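PDB 3DWC: metallocarboxypeptidase from Trypanosoma cruzi, which probably releases C-terminal amino acids with broad specificity, except proline, from peptides, as a metal-dependent carboxypeptidase of the M32 family. Local coordinates for residues F128-R140 and D371-P383. Sequence-based numbering, arbitrary orientation.
Sequences FLPTLKELIALFR and DLMDGNIEAEEVP
Arg140 carries the polar part of this contact, its chain running extended from CG to NE past Met373, which lies alongside in the opposite sense. With chi2 at 168° and chi3 at -177°, the guanidinium is carried out to the end of helix 358-374. There Arg140 NH1 donates to Leu372 O at 3.0 Å, tilted out of the carbonyl plane, while NE gives the same oxygen a weak second bond. Leu372 O also accepts from Gly375 N at 3.1 Å, on the opposite face of its plane from NH1. Arg140 NH1 further makes a long, weak salt bridge to Glu378 OE1 at 3.4 Å; the carboxylate plane stands nearly perpendicular to the guanidinium, at 89°, which rules out a side-by-side pairing. Beside the arginine stem, bends at chi2 and chi3 fold Met373 back so that its CE meets Phe139 CB at 3.8 Å; Phe417 covers this corner, stacking on Phe139 and touching Met373. One turn earlier on helix 125-147, Ile136 and Leu372 cross at about a right angle, their CD1 atoms tightly packed at 3.5 Å. Ala379 points its methyl at the helix, where Leu129 CD1 touches Ala379 CB at 3.6 Å. The Lys133 chain, bent at chi3 and chi4, crosses the Glu380 side chain obliquely; Lys133 CE, not NZ, comes closest to Glu380 OE1, at 3.3 Å. Positive phi at Gly375, with Gly375 N bonded to Leu372 O and Ile377 N to Asp371 O, marks a Schellman motif ending helix 358-374, with Leu372 O also bound by Arg140, in this largely helical M32 fold.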
# COMPACT_ATOMS: atom_id res chain seq x y z
N PHE B 128 -6.55 34.29 10.43
CA PHE B 128 -6.42 33.03 11.15
C PHE B 128 -7.03 33.14 12.54
O PHE B 128 -7.64 32.19 13.02
CB PHE B 128 -4.95 32.61 11.26
CG PHE B 128 -4.76 31.21 11.80
CD1 PHE B 128 -5.34 30.11 11.17
CD2 PHE B 128 -4.00 31.00 12.94
CE1 PHE B 128 -5.16 28.82 11.67
CE2 PHE B 128 -3.81 29.70 13.45
CZ PHE B 128 -4.41 28.61 12.81
N LEU B 129 -6.91 34.32 13.14
CA LEU B 129 -7.18 34.53 14.57
C LEU B 129 -8.50 33.99 15.11
O LEU B 129 -8.53 33.50 16.24
CB LEU B 129 -7.06 36.02 14.93
CG LEU B 129 -7.31 36.43 16.39
CD1 LEU B 129 -6.40 35.67 17.36
CD2 LEU B 129 -7.11 37.94 16.53
N PRO B 130 -9.60 34.12 14.34
CA PRO B 130 -10.86 33.56 14.85
C PRO B 130 -10.79 32.05 15.04
O PRO B 130 -11.17 31.54 16.10
CB PRO B 130 -11.89 33.95 13.78
CG PRO B 130 -11.26 35.09 13.02
CD PRO B 130 -9.79 34.77 13.04
N THR B 131 -10.29 31.35 14.02
CA THR B 131 -9.97 29.91 14.13
C THR B 131 -9.05 29.65 15.32
O THR B 131 -9.36 28.83 16.18
CB THR B 131 -9.24 29.36 12.88
OG1 THR B 131 -10.05 29.54 11.71
CG2 THR B 131 -8.94 27.87 13.06
N LEU B 132 -7.92 30.36 15.37
CA LEU B 132 -6.90 30.13 16.40
C LEU B 132 -7.50 30.23 17.80
O LEU B 132 -7.25 29.37 18.65
CB LEU B 132 -5.70 31.08 16.19
CG LEU B 132 -4.29 30.84 16.80
CD1 LEU B 132 -3.97 31.85 17.88
CD2 LEU B 132 -3.99 29.39 17.31
N LYS B 133 -8.33 31.25 18.04
CA LYS B 133 -9.07 31.39 19.30
C LYS B 133 -9.90 30.15 19.63
O LYS B 133 -10.00 29.79 20.80
CB LYS B 133 -10.01 32.61 19.27
CG LYS B 133 -9.30 33.96 19.45
CD LYS B 133 -10.18 35.16 19.02
CE LYS B 133 -10.98 35.77 20.18
NZ LYS B 133 -12.13 34.92 20.63
N GLU B 134 -10.49 29.52 18.62
CA GLU B 134 -11.34 28.32 18.83
C GLU B 134 -10.51 27.06 19.11
O GLU B 134 -10.89 26.22 19.94
CB GLU B 134 -12.23 28.05 17.61
CG GLU B 134 -13.35 29.04 17.39
CD GLU B 134 -14.29 28.59 16.28
OE1 GLU B 134 -14.31 29.25 15.20
OE2 GLU B 134 -14.98 27.56 16.47
N LEU B 135 -9.40 26.92 18.40
CA LEU B 135 -8.40 25.86 18.68
C LEU B 135 -7.96 25.91 20.13
O LEU B 135 -8.11 24.95 20.86
CB LEU B 135 -7.20 26.01 17.74
CG LEU B 135 -7.54 25.68 16.29
CD1 LEU B 135 -6.41 26.09 15.37
CD2 LEU B 135 -7.86 24.18 16.13
N ILE B 136 -7.47 27.07 20.55
CA ILE B 136 -6.98 27.24 21.90
C ILE B 136 -8.07 26.92 22.94
O ILE B 136 -7.76 26.42 24.01
CB ILE B 136 -6.40 28.68 22.14
CG1 ILE B 136 -5.20 28.94 21.23
CG2 ILE B 136 -5.96 28.87 23.60
CD1 ILE B 136 -4.02 28.02 21.47
N ALA B 137 -9.34 27.21 22.63
CA ALA B 137 -10.42 26.89 23.55
C ALA B 137 -10.71 25.39 23.56
O ALA B 137 -11.03 24.81 24.59
CB ALA B 137 -11.68 27.67 23.20
N LEU B 138 -10.60 24.77 22.38
CA LEU B 138 -10.75 23.31 22.23
C LEU B 138 -9.64 22.54 22.98
O LEU B 138 -9.93 21.55 23.67
CB LEU B 138 -10.72 22.95 20.74
CG LEU B 138 -11.30 21.62 20.25
CD1 LEU B 138 -10.34 20.47 20.50
CD2 LEU B 138 -12.64 21.32 20.87
N PHE B 139 -8.39 23.01 22.84
CA PHE B 139 -7.23 22.40 23.51
C PHE B 139 -7.35 22.48 25.01
O PHE B 139 -7.03 21.51 25.71
CB PHE B 139 -5.92 23.12 23.13
CG PHE B 139 -5.52 22.96 21.70
CD1 PHE B 139 -4.89 24.01 21.04
CD2 PHE B 139 -5.72 21.76 21.01
CE1 PHE B 139 -4.50 23.88 19.74
CE2 PHE B 139 -5.31 21.63 19.70
CZ PHE B 139 -4.71 22.68 19.07
N ARG B 140 -7.78 23.64 25.50
CA ARG B 140 -8.02 23.84 26.94
C ARG B 140 -9.09 22.88 27.43
O ARG B 140 -9.01 22.36 28.55
CB ARG B 140 -8.47 25.27 27.25
CG ARG B 140 -7.39 26.34 27.09
CD ARG B 140 -8.02 27.74 27.14
NE ARG B 140 -7.05 28.82 26.92
CZ ARG B 140 -7.37 30.10 26.81
NH1 ARG B 140 -6.41 31.02 26.62
NH2 ARG B 140 -8.63 30.49 26.88
N ASP B 371 1.65 28.97 28.18
CA ASP B 371 1.06 30.25 28.58
C ASP B 371 -0.37 30.41 28.08
O ASP B 371 -1.18 31.06 28.75
CB ASP B 371 1.91 31.42 28.10
CG ASP B 371 3.15 31.67 28.96
OD1 ASP B 371 3.30 31.03 30.03
OD2 ASP B 371 3.98 32.55 28.57
N LEU B 372 -0.68 29.86 26.92
CA LEU B 372 -2.05 29.94 26.37
C LEU B 372 -3.00 29.06 27.21
O LEU B 372 -4.05 29.48 27.64
CB LEU B 372 -2.08 29.51 24.89
CG LEU B 372 -1.51 30.48 23.85
CD1 LEU B 372 -1.20 29.73 22.58
CD2 LEU B 372 -2.50 31.67 23.55
N MET B 373 -2.57 27.83 27.43
CA MET B 373 -3.27 26.85 28.26
C MET B 373 -3.53 27.41 29.68
O MET B 373 -4.62 27.22 30.24
CB MET B 373 -2.39 25.57 28.31
CG MET B 373 -3.07 24.23 28.10
SD MET B 373 -4.29 24.02 26.77
CE MET B 373 -3.62 24.99 25.45
N ASP B 374 -2.53 28.11 30.23
CA ASP B 374 -2.57 28.77 31.55
C ASP B 374 -3.52 29.95 31.66
O ASP B 374 -3.89 30.34 32.76
CB ASP B 374 -1.19 29.35 31.92
CG ASP B 374 -0.45 28.54 32.97
OD1 ASP B 374 -1.02 27.55 33.48
OD2 ASP B 374 0.72 28.90 33.27
N GLY B 375 -3.86 30.57 30.53
CA GLY B 375 -4.58 31.84 30.52
C GLY B 375 -3.68 33.07 30.59
O GLY B 375 -4.17 34.19 30.53
N ASN B 376 -2.36 32.88 30.74
CA ASN B 376 -1.44 34.01 30.81
C ASN B 376 -1.47 34.88 29.56
O ASN B 376 -1.24 36.08 29.63
CB ASN B 376 0.00 33.56 31.06
CG ASN B 376 0.28 33.26 32.52
OD1 ASN B 376 0.72 34.13 33.27
ND2 ASN B 376 0.01 32.02 32.94
N ILE B 377 -1.74 34.27 28.42
CA ILE B 377 -1.87 35.02 27.18
C ILE B 377 -3.02 34.46 26.38
O ILE B 377 -3.47 33.34 26.62
CB ILE B 377 -0.55 35.00 26.32
CG1 ILE B 377 -0.22 33.58 25.83
CG2 ILE B 377 0.61 35.63 27.10
CD1 ILE B 377 1.08 33.46 25.10
N GLU B 378 -3.46 35.25 25.41
CA GLU B 378 -4.56 34.87 24.54
C GLU B 378 -4.09 34.84 23.10
O GLU B 378 -3.16 35.55 22.74
CB GLU B 378 -5.70 35.89 24.68
CG GLU B 378 -6.31 35.97 26.08
CD GLU B 378 -7.10 34.72 26.45
OE1 GLU B 378 -7.59 34.03 25.52
OE2 GLU B 378 -7.23 34.42 27.66
N ALA B 379 -4.73 34.01 22.28
CA ALA B 379 -4.44 33.93 20.85
C ALA B 379 -4.00 35.29 20.29
O ALA B 379 -2.97 35.39 19.60
CB ALA B 379 -5.64 33.40 20.11
N GLU B 380 -4.77 36.33 20.62
CA GLU B 380 -4.51 37.73 20.24
C GLU B 380 -3.03 38.13 20.30
O GLU B 380 -2.55 38.87 19.44
CB GLU B 380 -5.27 38.67 21.21
CG GLU B 380 -6.73 38.97 20.88
CD GLU B 380 -7.71 37.83 21.23
OE1 GLU B 380 -8.94 38.11 21.17
OE2 GLU B 380 -7.28 36.69 21.56
N GLU B 381 -2.35 37.66 21.34
CA GLU B 381 -1.03 38.13 21.72
C GLU B 381 0.12 37.30 21.16
O GLU B 381 1.29 37.64 21.36
CB GLU B 381 -0.95 38.15 23.24
CG GLU B 381 -2.10 38.95 23.90
CD GLU B 381 -2.07 38.93 25.42
OE1 GLU B 381 -2.87 38.19 26.02
OE2 GLU B 381 -1.25 39.66 26.02
N VAL B 382 -0.21 36.20 20.47
CA VAL B 382 0.80 35.25 20.01
C VAL B 382 1.91 35.91 19.18
O VAL B 382 3.09 35.72 19.48
CB VAL B 382 0.19 34.03 19.27
CG1 VAL B 382 1.29 33.18 18.56
CG2 VAL B 382 -0.63 33.18 20.23
N PRO B 383 1.54 36.68 18.15
CA PRO B 383 2.54 37.37 17.32
C PRO B 383 3.51 38.25 18.09
O PRO B 383 4.72 38.22 17.84
CB PRO B 383 1.69 38.23 16.38
CG PRO B 383 0.41 37.47 16.28
CD PRO B 383 0.17 36.96 17.66